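Local coordinates for amine Dehydrogenase (Pseudomonas putida, PDB 1JMX), which probably oxidises primary amines, working as one subunit of a three-chain amine dehydrogenase that carries quinone and heme c cofactors, at residues P45-R55 / T341-R349. Residues are numbered along the deposited sequence; the frame is centred on the assembly and turned at random.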
ATOM      1  N   PRO B  45       3.824   0.621 -21.226  1.00 10.65           N
ATOM      2  CA  PRO B  45       2.384   0.732 -20.968  1.00  8.61           C
ATOM      3  C   PRO B  45       1.520   0.339 -22.163  1.00  8.80           C
ATOM      4  O   PRO B  45       0.324   0.100 -22.024  1.00  9.55           O
ATOM      5  CB  PRO B  45       2.222   2.210 -20.649  1.00 10.09           C
ATOM      6  CG  PRO B  45       3.220   2.853 -21.556  1.00 10.47           C
ATOM      7  CD  PRO B  45       4.428   1.956 -21.404  1.00  9.62           C
ATOM      8  N   GLY B  46       2.140   0.259 -23.333  1.00  9.02           N
ATOM      9  CA  GLY B  46       1.414  -0.087 -24.537  1.00  8.90           C
ATOM     10  C   GLY B  46       0.697   1.116 -25.118  1.00  8.02           C
ATOM     11  O   GLY B  46      -0.146   0.972 -25.985  1.00  9.92           O
ATOM     12  N   THR B  47       1.042   2.305 -24.650  1.00  8.01           N
ATOM     13  CA  THR B  47       0.420   3.533 -25.121  1.00 10.37           C
ATOM     14  C   THR B  47       0.781   3.809 -26.578  1.00 12.60           C
ATOM     15  O   THR B  47       1.962   3.941 -26.913  1.00 13.21           O
ATOM     16  CB  THR B  47       0.851   4.725 -24.252  1.00  9.32           C
ATOM     17  OG1 THR B  47       0.467   4.480 -22.896  1.00 10.65           O
ATOM     18  CG2 THR B  47       0.199   6.019 -24.732  1.00 10.34           C
ATOM     19  N   ALA B  48      -0.237   3.928 -27.431  1.00 12.26           N
ATOM     20  CA  ALA B  48      -0.019   4.171 -28.855  1.00 14.00           C
ATOM     21  C   ALA B  48      -0.633   5.448 -29.409  1.00 14.95           C
ATOM     22  O   ALA B  48      -1.604   5.987 -28.867  1.00 15.72           O
ATOM     23  CB  ALA B  48      -0.505   2.978 -29.674  1.00 12.82           C
ATOM     24  N   MET B  49      -0.022   5.931 -30.489  1.00 16.54           N
ATOM     25  CA  MET B  49      -0.472   7.113 -31.220  1.00 16.93           C
ATOM     26  C   MET B  49      -0.186   6.889 -32.698  1.00 15.81           C
ATOM     27  O   MET B  49       0.871   6.376 -33.062  1.00 15.60           O
ATOM     28  CB  MET B  49       0.246   8.380 -30.759  1.00 18.21           C
ATOM     29  CG  MET B  49      -0.233   8.929 -29.431  1.00 20.91           C
ATOM     30  SD  MET B  49       0.305  10.627 -29.172  1.00 25.75           S
ATOM     31  CE  MET B  49       1.827  10.389 -28.338  1.00 22.73           C
ATOM     32  N   MET B  50      -1.151   7.241 -33.539  1.00 15.72           N
ATOM     33  CA  MET B  50      -1.027   7.099 -34.984  1.00 15.82           C
ATOM     34  C   MET B  50      -0.176   8.198 -35.601  1.00 15.79           C
ATOM     35  O   MET B  50      -0.291   9.366 -35.227  1.00 16.20           O
ATOM     36  CB  MET B  50      -2.412   7.110 -35.629  1.00 14.92           C
ATOM     37  CG  MET B  50      -3.213   5.859 -35.367  1.00 15.14           C
ATOM     38  SD  MET B  50      -2.286   4.404 -35.862  1.00 17.25           S
ATOM     39  CE  MET B  50      -2.304   4.584 -37.643  1.00 15.91           C
ATOM     40  N   ALA B  51       0.685   7.818 -36.540  1.00 16.26           N
ATOM     41  CA  ALA B  51       1.543   8.782 -37.230  1.00 16.66           C
ATOM     42  C   ALA B  51       0.691   9.468 -38.293  1.00 16.10           C
ATOM     43  O   ALA B  51      -0.351   8.944 -38.682  1.00 15.08           O
ATOM     44  CB  ALA B  51       2.727   8.078 -37.880  1.00 16.49           C
ATOM     45  N   PRO B  52       1.127  10.645 -38.781  1.00 16.11           N
ATOM     46  CA  PRO B  52       0.391  11.396 -39.803  1.00 16.85           C
ATOM     47  C   PRO B  52       0.092  10.607 -41.095  1.00 18.21           C
ATOM     48  O   PRO B  52      -0.697  11.053 -41.926  1.00 20.82           O
ATOM     49  CB  PRO B  52       1.317  12.585 -40.077  1.00 15.86           C
ATOM     50  CG  PRO B  52       2.005  12.784 -38.777  1.00 15.17           C
ATOM     51  CD  PRO B  52       2.342  11.380 -38.381  1.00 15.64           C
ATOM     52  N   ASP B  53       0.725   9.450 -41.267  1.00 18.14           N
ATOM     53  CA  ASP B  53       0.507   8.635 -42.448  1.00 18.51           C
ATOM     54  C   ASP B  53      -0.738   7.745 -42.352  1.00 19.53           C
ATOM     55  O   ASP B  53      -1.079   7.049 -43.309  1.00 20.20           O
ATOM     56  CB  ASP B  53       1.756   7.792 -42.766  1.00 18.42           C
ATOM     57  CG  ASP B  53       2.104   6.782 -41.667  1.00 19.92           C
ATOM     58  OD1 ASP B  53       3.113   6.063 -41.828  1.00 20.09           O
ATOM     59  OD2 ASP B  53       1.386   6.696 -40.648  1.00 21.70           O
ATOM     60  N   ASN B  54      -1.404   7.775 -41.196  1.00 19.95           N
ATOM     61  CA  ASN B  54      -2.607   6.973 -40.940  1.00 19.50           C
ATOM     62  C   ASN B  54      -2.327   5.513 -41.197  1.00 19.26           C
ATOM     63  O   ASN B  54      -3.244   4.743 -41.480  1.00 20.62           O
ATOM     64  CB  ASN B  54      -3.756   7.402 -41.849  1.00 20.22           C
ATOM     65  CG  ASN B  54      -4.115   8.843 -41.682  1.00 21.32           C
ATOM     66  OD1 ASN B  54      -4.200   9.351 -40.567  1.00 23.14           O
ATOM     67  ND2 ASN B  54      -4.331   9.522 -42.796  1.00 22.93           N
ATOM     68  N   ARG B  55      -1.070   5.128 -41.025  1.00 19.90           N
ATOM     69  CA  ARG B  55      -0.641   3.771 -41.300  1.00 20.46           C
ATOM     70  C   ARG B  55       0.344   3.217 -40.269  1.00 20.05           C
ATOM     71  O   ARG B  55       0.379   2.011 -40.037  1.00 20.62           O
ATOM     72  CB  ARG B  55      -0.015   3.745 -42.699  1.00 23.38           C
ATOM     73  CG  ARG B  55       0.534   2.430 -43.124  1.00 26.50           C
ATOM     74  CD  ARG B  55       1.186   2.515 -44.487  1.00 29.74           C
ATOM     75  NE  ARG B  55       1.767   1.217 -44.819  1.00 34.26           N
ATOM     76  CZ  ARG B  55       1.582   0.562 -45.964  1.00 37.06           C
ATOM     77  NH1 ARG B  55       0.832   1.090 -46.934  1.00 38.77           N
ATOM     78  NH2 ARG B  55       2.090  -0.666 -46.105  1.00 37.44           N
ATOM     79  N   THR B 341      -3.544   0.484 -18.909  1.00 11.86           N
ATOM     80  CA  THR B 341      -3.560   1.935 -19.161  1.00 11.69           C
ATOM     81  C   THR B 341      -3.525   2.372 -20.623  1.00 12.18           C
ATOM     82  O   THR B 341      -3.243   3.528 -20.907  1.00 12.56           O
ATOM     83  CB  THR B 341      -2.421   2.668 -18.414  1.00 12.13           C
ATOM     84  OG1 THR B 341      -1.154   2.232 -18.919  1.00 12.72           O
ATOM     85  CG2 THR B 341      -2.502   2.404 -16.912  1.00 11.87           C
ATOM     86  N   THR B 342      -3.827   1.455 -21.539  1.00 12.70           N
ATOM     87  CA  THR B 342      -3.835   1.749 -22.974  1.00 13.44           C
ATOM     88  C   THR B 342      -4.851   2.834 -23.345  1.00 13.24           C
ATOM     89  O   THR B 342      -5.873   2.992 -22.676  1.00 14.69           O
ATOM     90  CB  THR B 342      -4.172   0.477 -23.790  1.00 13.68           C
ATOM     91  OG1 THR B 342      -3.862   0.693 -25.168  1.00 15.13           O
ATOM     92  CG2 THR B 342      -5.650   0.146 -23.687  1.00 14.31           C
ATOM     93  N   THR B 343      -4.565   3.582 -24.407  1.00 13.52           N
ATOM     94  CA  THR B 343      -5.485   4.619 -24.876  1.00 14.32           C
ATOM     95  C   THR B 343      -5.983   4.349 -26.303  1.00 14.12           C
ATOM     96  O   THR B 343      -5.196   4.280 -27.249  1.00 14.42           O
ATOM     97  CB  THR B 343      -4.908   6.083 -24.694  1.00 13.35           C
ATOM     98  OG1 THR B 343      -5.583   6.997 -25.565  1.00 16.55           O
ATOM     99  CG2 THR B 343      -3.458   6.150 -24.954  1.00 15.51           C
ATOM    100  N   PRO B 344      -7.294   4.076 -26.449  1.00 13.81           N
ATOM    101  CA  PRO B 344      -7.953   3.801 -27.727  1.00 14.31           C
ATOM    102  C   PRO B 344      -7.795   4.993 -28.666  1.00 13.73           C
ATOM    103  O   PRO B 344      -8.197   6.101 -28.340  1.00 13.08           O
ATOM    104  CB  PRO B 344      -9.409   3.605 -27.317  1.00 15.24           C
ATOM    105  CG  PRO B 344      -9.286   3.014 -25.951  1.00 15.95           C
ATOM    106  CD  PRO B 344      -8.244   3.896 -25.338  1.00 15.38           C
ATOM    107  N   GLN B 345      -7.236   4.737 -29.841  1.00 14.98           N
ATOM    108  CA  GLN B 345      -6.965   5.772 -30.838  1.00 16.12           C
ATOM    109  C   GLN B 345      -7.771   5.572 -32.137  1.00 16.34           C
ATOM    110  O   GLN B 345      -7.648   4.540 -32.799  1.00 16.61           O
ATOM    111  CB  GLN B 345      -5.464   5.755 -31.130  1.00 17.02           C
ATOM    112  CG  GLN B 345      -4.732   7.059 -30.940  1.00 18.71           C
ATOM    113  CD  GLN B 345      -4.914   7.684 -29.578  1.00 15.79           C
ATOM    114  OE1 GLN B 345      -4.044   7.594 -28.715  1.00 18.12           O
ATOM    115  NE2 GLN B 345      -6.008   8.401 -29.410  1.00 15.15           N
ATOM    116  N   VAL B 346      -8.578   6.573 -32.495  1.00 16.92           N
ATOM    117  CA  VAL B 346      -9.427   6.524 -33.691  1.00 17.89           C
ATOM    118  C   VAL B 346      -8.848   7.335 -34.872  1.00 18.00           C
ATOM    119  O   VAL B 346      -8.383   8.466 -34.694  1.00 18.37           O
ATOM    120  CB  VAL B 346     -10.877   7.014 -33.354  1.00 17.77           C
ATOM    121  CG1 VAL B 346     -11.795   6.878 -34.558  1.00 19.44           C
ATOM    122  CG2 VAL B 346     -11.441   6.222 -32.195  1.00 17.86           C
ATOM    123  N   PHE B 347      -8.894   6.754 -36.072  1.00 17.90           N
ATOM    124  CA  PHE B 347      -8.369   7.406 -37.279  1.00 17.21           C
ATOM    125  C   PHE B 347      -9.037   6.891 -38.550  1.00 17.01           C
ATOM    126  O   PHE B 347      -9.619   5.810 -38.553  1.00 16.35           O
ATOM    127  CB  PHE B 347      -6.852   7.172 -37.397  1.00 15.37           C
ATOM    128  CG  PHE B 347      -6.472   5.733 -37.652  1.00 13.15           C
ATOM    129  CD1 PHE B 347      -6.228   5.282 -38.947  1.00 13.57           C
ATOM    130  CD2 PHE B 347      -6.387   4.822 -36.601  1.00 12.74           C
ATOM    131  CE1 PHE B 347      -5.912   3.943 -39.188  1.00 12.75           C
ATOM    132  CE2 PHE B 347      -6.073   3.487 -36.833  1.00 11.04           C
ATOM    133  CZ  PHE B 347      -5.837   3.047 -38.127  1.00 10.79           C
ATOM    134  N   ILE B 348      -8.949   7.680 -39.620  1.00 18.76           N
ATOM    135  CA  ILE B 348      -9.490   7.305 -40.930  1.00 19.79           C
ATOM    136  C   ILE B 348      -8.272   6.882 -41.766  1.00 21.65           C
ATOM    137  O   ILE B 348      -7.336   7.670 -41.956  1.00 21.72           O
ATOM    138  CB  ILE B 348     -10.181   8.494 -41.660  1.00 19.31           C
ATOM    139  CG1 ILE B 348     -11.244   9.153 -40.774  1.00 19.14           C
ATOM    140  CG2 ILE B 348     -10.798   8.017 -42.968  1.00 16.86           C
ATOM    141  CD1 ILE B 348     -12.464   8.327 -40.554  1.00 19.96           C
ATOM    142  N   ARG B 349      -8.283   5.633 -42.232  1.00 21.80           N
ATOM    143  CA  ARG B 349      -7.195   5.069 -43.027  1.00 21.97           C
ATOM    144  C   ARG B 349      -6.957   5.789 -44.356  1.00 24.08           C
ATOM    145  O   ARG B 349      -7.929   6.314 -44.952  1.00 24.05           O
ATOM    146  CB  ARG B 349      -7.459   3.584 -43.279  1.00 22.13           C
ATOM    147  CG  ARG B 349      -6.408   2.892 -44.112  1.00 21.73           C
ATOM    148  CD  ARG B 349      -5.061   2.956 -43.425  1.00 23.90           C
ATOM    149  NE  ARG B 349      -4.027   2.345 -44.245  1.00 24.83           N
ATOM    150  CZ  ARG B 349      -3.301   3.001 -45.141  1.00 26.51           C
ATOM    151  NH1 ARG B 349      -3.485   4.302 -45.336  1.00 25.07           N
ATOM    152  NH2 ARG B 349      -2.392   2.346 -45.852  1.00 27.44           N
ATOM    153  OXT ARG B 349      -5.784   5.826 -44.782  1.00 25.22           O
TER
HETATM  154  O   HOH W   1      -0.537  -0.253 -19.480  1.00  8.32           O
HETATM  155  O   HOH W   2      -2.005   5.451 -22.033  1.00 14.22           O
HETATM  156  O   HOH W   3      -2.848   2.835 -26.752  1.00  8.89           O
HETATM  157  O   HOH W   4      -0.440   3.391 -48.259  1.00 36.62           O
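M50 lies over one face of the F347 ring. Its CE sits above the ring centre, 3.9 Å from the F347 centroid and 10° off the normal, a CH-pi contact. M50 SD is also over this face, 4.4 Å from the F347 centroid, which makes a Met-aromatic pair. The methionine chain is bent at chi2 and chi3, and this curl lays the methyl on the ring while M50 CG meets F347 CD2 at 3.6 Å. With F347 replaced by alanine, the M50 methyl is likely to lose the ring it rests on, and a gap is likely to open between M50 and N54 O. The two strands, 47-50 and 345-348, run nearly parallel but belong to different sheets. Strand 345-348 pairs antiparallel with strand 12-18, from near the start of the chain. The chain end thus completes one blade of a seven-bladed beta-propeller, the Velcro closure, and here packs on the next blade. N54 O lies 3.2 Å from R349 CD and 3.6 Å from F347 CE1, buried with no partner in the model. R55 CB lies over the face of the R349 guanidinium. The two guanidinium planes are 68° apart, with R55 NH1 and R349 NH2 3.6 Å from each other. D73 forms salt bridges with both groups, which probably offsets their like charge; R55 also pairs with D71. At the other end, T47 CG2 touches T343 CG2 at 3.7 Å. Water 3 links A48 N to T343 O.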